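PDB 6DNT: NAD-dependent epimerase/dehydratase from Methanobrevibacter ruminantium, which probably interconverts UDP-N-acetylglucosamine and its C4 epimer using bound NAD, and is captured here with UDP-N-acetylmuramic acid. Local coordinates for residues 146-151 with 186-191; 200-205 with 258-263; 251-256 with 269-274. All coordinates share one frame; numbering follows the deposited sequence.

All three contacts pin helices onto one mixed beta-sheet of the NAD-binding fold. Interaction 1 packs helix 176-195 against strand 147-153, while interactions 2 and 3 both use helix 250-262, against strands 199-208 and 267-271. Strand 199-208 lies between the other two, and backbone hydrogen bonds link it to both neighbours: Leu202 N to Phe150 O is 2.9 Å, and Arg203 N to Ile269 O is 2.8 Å. Centres of interactions 2 and 3 are 8 Å apart, those of 1 and 2 11 Å. The strands of interactions 1 and 2 end at NAD, where Ser151 OG meets Tyr204 OH at 2.7 Å; from interaction 3, Ile253 CG2 packs on Tyr204 CZ at 3.5 Å.

Interaction 1: residues 146-151 with 186-191; sequences KKVIFS and LYLKSF. With NAD (nicotinamide-adenine-dinucleotide), chain B.
The ring of Phe150 meets Leu188 at a slant: methyl CD1 of Leu188 sits 3.9 Å from Phe150 CG and 4.0 Å from Phe150 CD2. The tightest touch is just behind the ring, where the same CD1 comes to 3.6 Å from Phe150 CB. The one other flat group, the ring of Phe191, has Ser190 OG at its edge, in plane; that hydroxyl bonds back to Tyr187 O within the helix. The backbone places Phe150 CB, and chi1 of 175°, with CG anti to the backbone N, sets the ring so that CG and CD2 lie beside Leu188 CD1. Val148 CG1 lies 4.2 Å from Leu188 CD2 in one of two deposited conformers, so this touch, and with it the leucine's span of two strand residues, is less certain. Phe137 and Cys140 of helix 122-142 close in beside them. Strand 147-153, helix 176-195 and the parallel strand 199-208 make a beta-alpha-beta unit of the Rossmann-like fold. The helix also carries Tyr177 and Lys181, which hydrogen-bond NAD, and Lys181 NZ holds Ser151 O. Ser151 CB lies 3.6 Å from NAD O4D. Between these segments shape and apolar burial hold the helix, with no hydrogen bond to fix direction.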
loop_
_atom_site.group_PDB
_atom_site.type_symbol
_atom_site.label_atom_id
_atom_site.label_comp_id
_atom_site.label_asym_id
_atom_site.label_seq_id
_atom_site.Cartn_x
_atom_site.Cartn_y
_atom_site.Cartn_z
ATOM N N LYS A 146 -16.962 5.446 15.036
ATOM C CA LYS A 146 -17.046 6.859 14.640
ATOM C C LYS A 146 -15.766 7.332 13.986
ATOM O O LYS A 146 -15.808 8.102 13.032
ATOM C CB LYS A 146 -17.381 7.768 15.825
ATOM C CG LYS A 146 -18.812 7.612 16.303
ATOM C CD LYS A 146 -19.045 8.360 17.615
ATOM C CE LYS A 146 -20.349 7.930 18.279
ATOM N NZ LYS A 146 -20.361 6.489 18.669
ATOM N N LYS A 147 -14.619 6.882 14.495
ATOM C CA LYS A 147 -13.349 7.277 13.894
ATOM C C LYS A 147 -12.239 6.298 14.240
ATOM O O LYS A 147 -12.169 5.811 15.375
ATOM C CB LYS A 147 -12.954 8.666 14.366
ATOM C CG LYS A 147 -11.900 9.348 13.502
ATOM C CD LYS A 147 -12.458 10.563 12.809
ATOM C CE LYS A 147 -11.361 11.399 12.210
ATOM N NZ LYS A 147 -11.586 12.846 12.465
ATOM N N VAL A 148 -11.334 6.091 13.281
ATOM C CA VAL A 148 -10.090 5.349 13.475
ATOM C C VAL A 148 -8.938 6.357 13.461
ATOM O O VAL A 148 -8.898 7.199 12.565
ATOM C CB VAL A 148 -9.873 4.356 12.320
ATOM C CG1 VAL A 148 -8.484 3.730 12.401
ATOM C CG2 VAL A 148 -10.971 3.295 12.301
ATOM N N ILE A 149 -8.015 6.299 14.426
ATOM C CA ILE A 149 -6.877 7.203 14.430
ATOM C C ILE A 149 -5.693 6.264 14.249
ATOM O O ILE A 149 -5.425 5.449 15.122
ATOM C CB ILE A 149 -6.800 8.035 15.716
ATOM C CG1 ILE A 149 -8.133 8.780 15.976
ATOM C CG2 ILE A 149 -5.648 9.026 15.596
ATOM C CD1 ILE A 149 -9.206 7.953 16.667
ATOM N N PHE A 150 -5.024 6.366 13.100
ATOM C CA PHE A 150 -3.965 5.431 12.706
ATOM C C PHE A 150 -2.583 6.072 12.834
ATOM O O PHE A 150 -2.389 7.190 12.397
ATOM C CB PHE A 150 -4.167 4.993 11.250
ATOM C CG PHE A 150 -3.062 4.122 10.725
ATOM C CD1 PHE A 150 -2.779 2.903 11.319
ATOM C CD2 PHE A 150 -2.268 4.538 9.658
ATOM C CE1 PHE A 150 -1.740 2.110 10.862
ATOM C CE2 PHE A 150 -1.227 3.745 9.197
ATOM C CZ PHE A 150 -0.962 2.534 9.791
ATOM N N SER A 151 -1.643 5.331 13.422
ATOM C CA SER A 151 -0.262 5.765 13.588
ATOM C C SER A 151 0.544 5.399 12.345
ATOM O O SER A 151 0.882 4.244 12.144
ATOM C CB SER A 151 0.366 5.076 14.803
ATOM O OG SER A 151 -0.253 5.510 15.985
ATOM N N LEU A 186 -3.530 3.862 2.475
ATOM C CA LEU A 186 -4.308 3.632 1.255
ATOM C C LEU A 186 -5.549 2.811 1.547
ATOM O O LEU A 186 -6.609 3.078 0.998
ATOM C CB LEU A 186 -3.463 2.922 0.191
ATOM C CG LEU A 186 -2.300 3.767 -0.326
ATOM C CD1 LEU A 186 -1.313 2.908 -1.101
ATOM C CD2 LEU A 186 -2.795 4.942 -1.141
ATOM N N TYR A 187 -5.425 1.802 2.394
ATOM C CA TYR A 187 -6.618 1.052 2.785
ATOM C C TYR A 187 -7.631 1.960 3.474
ATOM O O TYR A 187 -8.845 1.851 3.205
ATOM C CB TYR A 187 -6.280 -0.129 3.674
ATOM C CG TYR A 187 -6.134 -1.451 2.974
ATOM C CD1 TYR A 187 -7.087 -1.901 2.052
ATOM C CD2 TYR A 187 -5.083 -2.297 3.289
ATOM C CE1 TYR A 187 -6.971 -3.139 1.454
ATOM C CE2 TYR A 187 -4.963 -3.545 2.702
ATOM C CZ TYR A 187 -5.920 -3.955 1.777
ATOM O OH TYR A 187 -5.864 -5.193 1.207
ATOM N N LEU A 188 -7.164 2.849 4.356
ATOM C CA LEU A 188 -8.094 3.745 5.055
ATOM C C LEU A 188 -8.835 4.642 4.069
ATOM O O LEU A 188 -10.053 4.797 4.169
ATOM C CB LEU A 188 -7.387 4.565 6.129
ATOM C CG LEU A 188 -7.029 3.753 7.371
ATOM C CD1 LEU A 188 -6.014 4.494 8.241
ATOM C CD2 LEU A 188 -8.257 3.382 8.187
ATOM N N LYS A 189 -8.112 5.199 3.108
ATOM C CA LYS A 189 -8.749 5.987 2.045
ATOM C C LYS A 189 -9.821 5.144 1.339
ATOM O O LYS A 189 -10.974 5.588 1.181
ATOM C CB LYS A 189 -7.692 6.526 1.068
ATOM C CG LYS A 189 -8.240 7.172 -0.198
ATOM C CD LYS A 189 -9.182 8.334 0.088
ATOM C CE LYS A 189 -9.698 8.922 -1.222
ATOM N NZ LYS A 189 -10.473 10.158 -0.961
ATOM N N SER A 190 -9.477 3.918 0.963
ATOM C CA SER A 190 -10.420 3.068 0.252
ATOM C C SER A 190 -11.625 2.682 1.110
ATOM O O SER A 190 -12.732 2.507 0.583
ATOM C CB SER A 190 -9.734 1.822 -0.308
ATOM O OG SER A 190 -9.498 0.821 0.669
ATOM N N PHE A 191 -11.416 2.527 2.412
ATOM C CA PHE A 191 -12.517 2.202 3.333
ATOM C C PHE A 191 -13.436 3.409 3.560
ATOM O O PHE A 191 -14.637 3.230 3.763
ATOM C CB PHE A 191 -11.983 1.634 4.653
ATOM C CG PHE A 191 -11.764 0.146 4.638
ATOM C CD1 PHE A 191 -11.102 -0.471 3.588
ATOM C CD2 PHE A 191 -12.219 -0.644 5.688
ATOM C CE1 PHE A 191 -10.904 -1.846 3.579
ATOM C CE2 PHE A 191 -12.038 -2.019 5.676
ATOM C CZ PHE A 191 -11.370 -2.619 4.621
HETATM P PA NAD B . 5.943 0.040 20.502
HETATM O O1A NAD B . 6.353 0.579 21.840
HETATM O O2A NAD B . 6.612 -1.189 19.995
HETATM O O5B NAD B . 4.348 -0.182 20.579
HETATM C C5B NAD B . 3.687 -1.137 19.751
HETATM C C4B NAD B . 2.787 -1.935 20.672
HETATM O O4B NAD B . 2.014 -2.834 19.874
HETATM C C3B NAD B . 3.564 -2.791 21.666
HETATM O O3B NAD B . 3.025 -2.587 22.964
HETATM C C2B NAD B . 3.409 -4.219 21.168
HETATM O O2B NAD B . 3.408 -5.238 22.182
HETATM C C1B NAD B . 2.092 -4.147 20.420
HETATM N N9A NAD B . 1.938 -5.051 19.272
HETATM C C8A NAD B . 2.782 -5.204 18.221
HETATM N N7A NAD B . 2.271 -6.077 17.317
HETATM C C5A NAD B . 1.050 -6.456 17.784
HETATM C C6A NAD B . -0.025 -7.349 17.325
HETATM N N6A NAD B . 0.102 -8.013 16.166
HETATM N N1A NAD B . -1.134 -7.470 18.120
HETATM C C2A NAD B . -1.257 -6.804 19.281
HETATM N N3A NAD B . -0.311 -5.964 19.764
HETATM C C4A NAD B . 0.838 -5.772 19.054
HETATM O O3 NAD B . 6.079 1.192 19.385
HETATM P PN NAD B . 5.730 2.734 19.478
HETATM O O1N NAD B . 4.835 3.044 20.640
HETATM O O2N NAD B . 6.997 3.524 19.290
HETATM O O5D NAD B . 4.907 2.881 18.112
HETATM C C5D NAD B . 3.480 3.002 18.150
HETATM C C4D NAD B . 2.995 3.291 16.732
HETATM O O4D NAD B . 3.555 4.529 16.287
HETATM C C3D NAD B . 3.415 2.224 15.727
HETATM O O3D NAD B . 2.378 2.015 14.753
HETATM C C2D NAD B . 4.633 2.832 15.076
HETATM O O2D NAD B . 4.873 2.287 13.785
HETATM C C1D NAD B . 4.260 4.297 15.058
HETATM N N1N NAD B . 5.388 5.229 14.962
HETATM C C2N NAD B . 6.275 5.361 15.964
HETATM C C3N NAD B . 7.330 6.263 15.865
HETATM C C7N NAD B . 8.367 6.450 16.949
HETATM O O7N NAD B . 9.255 7.275 16.766
HETATM N N7N NAD B . 8.354 5.723 18.061
HETATM C C4N NAD B . 7.425 7.033 14.703
HETATM C C5N NAD B . 6.509 6.875 13.676
HETATM C C6N NAD B . 5.497 5.948 13.824
#

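Interaction 2: residues 200-205 with 258-263; sequences VALRYF and ILSAES. With NAD (nicotinamide-adenine-dinucleotide), chain B.
Van der Waals contact comes first: Ser260, on the helix, drops between Val200 and Leu202, which lie on the same side of the strand. Its OG is 3.5 Å from Leu202 CD2 and 3.8 Å from Val200 CG1, while its CB stands 4.0 Å from Val200 CB. With chi1 of -65°, OG lies beside the backbone N, and it is hydrogen-bonded to Ala256 O one turn back. No hydrogen bond crosses between 200-205 and 258-263; instead Lys147 NZ of the neighbouring strand bonds both Ser260 O and Ser263 O at the helix end. Cofactor contacts occupy the far end of the strand. Tyr204 CB is 3.5 Å from NAD C5N, and Tyr204 CD2 is 3.5 Å from NAD C6N. NAD O4D lies at the ring edge, near its plane, and Phe205 O is 3.7 Å from NAD C4N. Replacing Tyr204 with an alanine would probably leave Ser151 OG and Asn257 ND2 without its hydroxyl and open a gap beside the nicotinamide and its ribose. The Ser260 hydroxyl, satisfied inside its own helix, thus meets Val200 and Leu202 by van der Waals contact alone, while Tyr204 lines the nicotinamide pocket.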
loop_
_atom_site.group_PDB
_atom_site.type_symbol
_atom_site.label_atom_id
_atom_site.label_comp_id
_atom_site.label_asym_id
_atom_site.label_seq_id
_atom_site.Cartn_x
_atom_site.Cartn_y
_atom_site.Cartn_z
ATOM N N VAL A 200 -8.333 9.423 10.657
ATOM C CA VAL A 200 -7.173 10.278 10.476
ATOM C C VAL A 200 -5.946 9.382 10.551
ATOM O O VAL A 200 -5.842 8.554 11.454
ATOM C CB VAL A 200 -7.071 11.393 11.528
ATOM C CG1 VAL A 200 -5.686 12.030 11.502
ATOM C CG2 VAL A 200 -8.138 12.466 11.308
ATOM N N ALA A 201 -5.040 9.540 9.589
ATOM C CA ALA A 201 -3.748 8.892 9.621
ATOM C C ALA A 201 -2.744 9.958 10.026
ATOM O O ALA A 201 -2.674 11.026 9.415
ATOM C CB ALA A 201 -3.418 8.319 8.253
ATOM N N LEU A 202 -1.977 9.679 11.066
ATOM C CA LEU A 202 -1.014 10.644 11.593
ATOM C C LEU A 202 0.404 10.204 11.227
ATOM O O LEU A 202 0.848 9.141 11.646
ATOM C CB LEU A 202 -1.175 10.752 13.108
ATOM C CG LEU A 202 -2.520 11.308 13.597
ATOM C CD1 LEU A 202 -2.663 11.135 15.096
ATOM C CD2 LEU A 202 -2.701 12.772 13.209
ATOM N N ARG A 203 1.119 11.024 10.461
ATOM C CA ARG A 203 2.495 10.702 10.090
ATOM C C ARG A 203 3.430 11.282 11.146
ATOM O O ARG A 203 3.749 12.478 11.117
ATOM C CB ARG A 203 2.831 11.226 8.712
ATOM C CG ARG A 203 2.080 10.504 7.610
ATOM C CD ARG A 203 2.406 11.082 6.258
ATOM N NE ARG A 203 1.643 10.411 5.219
ATOM C CZ ARG A 203 1.432 10.908 4.002
ATOM N NH1 ARG A 203 1.936 12.086 3.628
ATOM N NH2 ARG A 203 0.693 10.229 3.142
ATOM N N TYR A 204 3.841 10.442 12.094
ATOM C CA TYR A 204 4.746 10.904 13.154
ATOM C C TYR A 204 6.144 11.074 12.598
ATOM O O TYR A 204 6.606 10.286 11.773
ATOM C CB TYR A 204 4.852 9.930 14.332
ATOM C CG TYR A 204 3.553 9.457 14.938
ATOM C CD1 TYR A 204 2.409 10.246 14.921
ATOM C CD2 TYR A 204 3.486 8.213 15.535
ATOM C CE1 TYR A 204 1.221 9.797 15.488
ATOM C CE2 TYR A 204 2.312 7.753 16.111
ATOM C CZ TYR A 204 1.183 8.547 16.073
ATOM O OH TYR A 204 0.016 8.086 16.641
ATOM N N PHE A 205 6.828 12.097 13.090
ATOM C CA PHE A 205 8.238 12.268 12.798
ATOM C C PHE A 205 8.983 11.625 13.972
ATOM O O PHE A 205 8.590 10.528 14.406
ATOM C CB PHE A 205 8.531 13.737 12.432
ATOM C CG PHE A 205 8.147 14.073 11.012
ATOM C CD1 PHE A 205 6.806 14.033 10.607
ATOM C CD2 PHE A 205 9.115 14.391 10.068
ATOM C CE1 PHE A 205 6.454 14.300 9.292
ATOM C CE2 PHE A 205 8.769 14.675 8.760
ATOM C CZ PHE A 205 7.438 14.631 8.364
ATOM N N ILE A 258 -5.801 12.366 20.312
ATOM C CA ILE A 258 -7.087 12.641 20.958
ATOM C C ILE A 258 -7.841 13.740 20.217
ATOM O O ILE A 258 -9.045 13.598 19.966
ATOM C CB ILE A 258 -6.892 12.966 22.449
ATOM C CG1 ILE A 258 -6.362 11.709 23.157
ATOM C CG2 ILE A 258 -8.205 13.410 23.086
ATOM C CD1 ILE A 258 -5.799 11.944 24.540
ATOM N N LEU A 259 -7.141 14.799 19.836
ATOM C CA LEU A 259 -7.726 15.857 19.012
ATOM C C LEU A 259 -8.209 15.351 17.643
ATOM O O LEU A 259 -9.248 15.802 17.152
ATOM C CB LEU A 259 -6.745 17.020 18.845
ATOM C CG LEU A 259 -6.510 17.848 20.111
ATOM C CD1 LEU A 259 -5.320 18.773 19.948
ATOM C CD2 LEU A 259 -7.753 18.652 20.467
ATOM N N SER A 260 -7.484 14.403 17.044
ATOM C CA SER A 260 -7.886 13.823 15.760
ATOM C C SER A 260 -9.198 13.039 15.871
ATOM O O SER A 260 -10.036 13.058 14.946
ATOM C CB SER A 260 -6.801 12.894 15.210
ATOM O OG SER A 260 -5.631 13.621 14.914
ATOM N N ALA A 261 -9.356 12.343 16.986
ATOM C CA ALA A 261 -10.568 11.572 17.246
ATOM C C ALA A 261 -11.777 12.491 17.326
ATOM O O ALA A 261 -12.851 12.146 16.835
ATOM C CB ALA A 261 -10.433 10.772 18.537
ATOM N N GLU A 262 -11.587 13.657 17.937
ATOM C CA GLU A 262 -12.658 14.641 18.151
ATOM C C GLU A 262 -12.947 15.517 16.928
ATOM O O GLU A 262 -13.997 16.155 16.875
ATOM C CB GLU A 262 -12.305 15.549 19.333
ATOM C CG GLU A 262 -12.151 14.810 20.654
ATOM C CD GLU A 262 -11.616 15.686 21.776
ATOM O OE1 GLU A 262 -10.811 16.615 21.517
ATOM O OE2 GLU A 262 -12.003 15.436 22.935
ATOM N N SER A 263 -12.026 15.550 15.967
ATOM C CA SER A 263 -12.134 16.389 14.770
ATOM C C SER A 263 -13.103 15.825 13.736
ATOM O O SER A 263 -13.317 14.608 13.681
ATOM C CB SER A 263 -10.746 16.523 14.114
ATOM O OG SER A 263 -10.786 17.260 12.890
HETATM P PA NAD B . 5.943 0.040 20.502
HETATM O O1A NAD B . 6.353 0.579 21.840
HETATM O O2A NAD B . 6.612 -1.189 19.995
HETATM O O5B NAD B . 4.348 -0.182 20.579
HETATM C C5B NAD B . 3.687 -1.137 19.751
HETATM C C4B NAD B . 2.787 -1.935 20.672
HETATM O O4B NAD B . 2.014 -2.834 19.874
HETATM C C3B NAD B . 3.564 -2.791 21.666
HETATM O O3B NAD B . 3.025 -2.587 22.964
HETATM C C2B NAD B . 3.409 -4.219 21.168
HETATM O O2B NAD B . 3.408 -5.238 22.182
HETATM C C1B NAD B . 2.092 -4.147 20.420
HETATM N N9A NAD B . 1.938 -5.051 19.272
HETATM C C8A NAD B . 2.782 -5.204 18.221
HETATM N N7A NAD B . 2.271 -6.077 17.317
HETATM C C5A NAD B . 1.050 -6.456 17.784
HETATM C C6A NAD B . -0.025 -7.349 17.325
HETATM N N6A NAD B . 0.102 -8.013 16.166
HETATM N N1A NAD B . -1.134 -7.470 18.120
HETATM C C2A NAD B . -1.257 -6.804 19.281
HETATM N N3A NAD B . -0.311 -5.964 19.764
HETATM C C4A NAD B . 0.838 -5.772 19.054
HETATM O O3 NAD B . 6.079 1.192 19.385
HETATM P PN NAD B . 5.730 2.734 19.478
HETATM O O1N NAD B . 4.835 3.044 20.640
HETATM O O2N NAD B . 6.997 3.524 19.290
HETATM O O5D NAD B . 4.907 2.881 18.112
HETATM C C5D NAD B . 3.480 3.002 18.150
HETATM C C4D NAD B . 2.995 3.291 16.732
HETATM O O4D NAD B . 3.555 4.529 16.287
HETATM C C3D NAD B . 3.415 2.224 15.727
HETATM O O3D NAD B . 2.378 2.015 14.753
HETATM C C2D NAD B . 4.633 2.832 15.076
HETATM O O2D NAD B . 4.873 2.287 13.785
HETATM C C1D NAD B . 4.260 4.297 15.058
HETATM N N1N NAD B . 5.388 5.229 14.962
HETATM C C2N NAD B . 6.275 5.361 15.964
HETATM C C3N NAD B . 7.330 6.263 15.865
HETATM C C7N NAD B . 8.367 6.450 16.949
HETATM O O7N NAD B . 9.255 7.275 16.766
HETATM N N7N NAD B . 8.354 5.723 18.061
HETATM C C4N NAD B . 7.425 7.033 14.703
HETATM C C5N NAD B . 6.509 6.875 13.676
HETATM C C6N NAD B . 5.497 5.948 13.824
#

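Interaction 3: residues 251-256 with 269-274; sequences KEIAKA and INVALG
Ile253 and Val271 are brought together by two torsions. In Ile253 both chi1 (-64°) and chi2 (-61°) bend the chain: CG1 lies beside the backbone N, and the second turn swings CD1 round to the strand, although the residue's CB leaves the helix pointing neither at it nor away. In Val271, chi1 of -165° sets CG1 opposite the backbone N, and that branch does the reaching. The two methyls meet at 3.6 Å between Ile253 CD1 and Val271 CG1, with CD1 also 4.0 Å from Val271 CB. One turn further along the helix, Ala256 CB approaches the same Val271 CG1 at 3.8 Å, so this one methyl touches both Ile253 and Ala256. The small side chain of Ala256 is consistent with the close approach, Ile253 CA to Val271 CA being 7.0 Å. Strand 244-249, helix 250-262 and strand 267-271 form a beta-alpha-beta crossover; both strands run parallel to strand 199-208, and the helix covers the sheet. Leu202 of that middle strand packs on Val271 as well, while Tyr204 packs on Ile253 CG2. Ile253 touches Ile48, an NAD-binding residue at the start of helix 47-56, within what is probably the Rossmann-type glycine-rich motif; the side chain of Ile253 stays about 7 Å from NAD (nearest atoms). Beyond the strand, Leu273 N is hydrogen-bonded to Asp246 OD1, tying the departing loop back to strand 244-249.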
loop_
_atom_site.group_PDB
_atom_site.type_symbol
_atom_site.label_atom_id
_atom_site.label_comp_id
_atom_site.label_asym_id
_atom_site.label_seq_id
_atom_site.Cartn_x
_atom_site.Cartn_y
_atom_site.Cartn_z
ATOM N N LYS A 251 4.078 12.999 24.550
ATOM C CA LYS A 251 2.817 13.541 25.085
ATOM C C LYS A 251 2.111 14.453 24.099
ATOM O O LYS A 251 0.884 14.558 24.128
ATOM C CB LYS A 251 3.012 14.199 26.456
ATOM C CG LYS A 251 3.464 13.174 27.470
ATOM C CD LYS A 251 3.440 13.713 28.880
ATOM C CE LYS A 251 4.170 12.760 29.809
ATOM N NZ LYS A 251 4.174 13.283 31.199
ATOM N N GLU A 252 2.861 15.056 23.179
ATOM C CA GLU A 252 2.269 15.818 22.095
ATOM C C GLU A 252 1.615 14.892 21.068
ATOM O O GLU A 252 0.562 15.206 20.541
ATOM C CB GLU A 252 3.307 16.715 21.416
ATOM C CG GLU A 252 3.953 17.743 22.333
ATOM C CD GLU A 252 3.057 18.948 22.599
ATOM O OE1 GLU A 252 1.880 18.762 22.945
ATOM O OE2 GLU A 252 3.533 20.099 22.480
ATOM N N ILE A 253 2.241 13.754 20.800
ATOM C CA ILE A 253 1.646 12.734 19.925
ATOM C C ILE A 253 0.308 12.245 20.507
ATOM O O ILE A 253 -0.674 12.104 19.773
ATOM C CB ILE A 253 2.593 11.535 19.710
ATOM C CG1 ILE A 253 3.871 11.966 18.971
ATOM C CG2 ILE A 253 1.883 10.425 18.938
ATOM C CD1 ILE A 253 3.657 12.544 17.587
ATOM N N ALA A 254 0.278 12.007 21.815
ATOM C CA ALA A 254 -0.950 11.593 22.483
ATOM C C ALA A 254 -2.052 12.645 22.320
ATOM O O ALA A 254 -3.187 12.307 21.960
ATOM C CB ALA A 254 -0.691 11.276 23.944
ATOM N N LYS A 255 -1.709 13.917 22.535
ATOM C CA LYS A 255 -2.663 15.017 22.313
ATOM C C LYS A 255 -3.203 15.045 20.876
ATOM O O LYS A 255 -4.416 15.175 20.655
ATOM C CB LYS A 255 -2.036 16.375 22.644
ATOM C CG LYS A 255 -1.995 16.693 24.126
ATOM C CD LYS A 255 -1.528 18.127 24.371
ATOM C CE LYS A 255 -1.183 18.364 25.838
ATOM N NZ LYS A 255 -0.784 19.784 26.073
ATOM N N ALA A 256 -2.304 14.913 19.901
ATOM C CA ALA A 256 -2.698 14.887 18.488
ATOM C C ALA A 256 -3.658 13.739 18.189
ATOM O O ALA A 256 -4.585 13.903 17.408
ATOM C CB ALA A 256 -1.465 14.804 17.587
ATOM N N ILE A 269 -2.238 13.703 8.276
ATOM C CA ILE A 269 -1.637 14.900 8.882
ATOM C C ILE A 269 -0.258 14.543 9.437
ATOM O O ILE A 269 -0.117 13.551 10.133
ATOM C CB ILE A 269 -2.497 15.445 10.048
ATOM C CG1 ILE A 269 -3.921 15.782 9.588
ATOM C CG2 ILE A 269 -1.857 16.678 10.665
ATOM C CD1 ILE A 269 -4.864 16.071 10.739
ATOM N N ASN A 270 0.748 15.356 9.125
ATOM C CA ASN A 270 2.075 15.249 9.760
ATOM C C ASN A 270 1.994 15.673 11.226
ATOM O O ASN A 270 1.359 16.682 11.544
ATOM C CB ASN A 270 3.091 16.181 9.096
ATOM C CG ASN A 270 3.453 15.768 7.695
ATOM O OD1 ASN A 270 3.448 14.595 7.350
ATOM N ND2 ASN A 270 3.820 16.750 6.876
ATOM N N VAL A 271 2.652 14.945 12.122
ATOM C CA VAL A 271 2.738 15.372 13.514
ATOM C C VAL A 271 4.207 15.537 13.879
ATOM O O VAL A 271 4.965 14.572 13.939
ATOM C CB VAL A 271 2.022 14.427 14.504
ATOM C CG1 VAL A 271 1.854 15.130 15.853
ATOM C CG2 VAL A 271 0.662 14.032 13.962
ATOM N N ALA A 272 4.589 16.794 14.102
ATOM C CA ALA A 272 5.965 17.189 14.336
ATOM C C ALA A 272 5.941 18.642 14.812
ATOM O O ALA A 272 4.856 19.185 15.016
ATOM C CB ALA A 272 6.761 17.073 13.049
ATOM N N LEU A 273 7.113 19.268 14.951
ATOM C CA LEU A 273 7.182 20.711 15.245
ATOM C C LEU A 273 7.484 21.595 14.041
ATOM O O LEU A 273 7.299 22.807 14.119
ATOM C CB LEU A 273 8.213 20.975 16.334
ATOM C CG LEU A 273 7.962 20.357 17.699
ATOM C CD1 LEU A 273 8.939 20.920 18.724
ATOM C CD2 LEU A 273 6.536 20.608 18.160
ATOM N N GLY A 274 7.887 21.003 12.922
ATOM C CA GLY A 274 8.339 21.768 11.771
ATOM C C GLY A 274 9.644 22.500 12.043
ATOM O O GLY A 274 9.890 23.550 11.472
#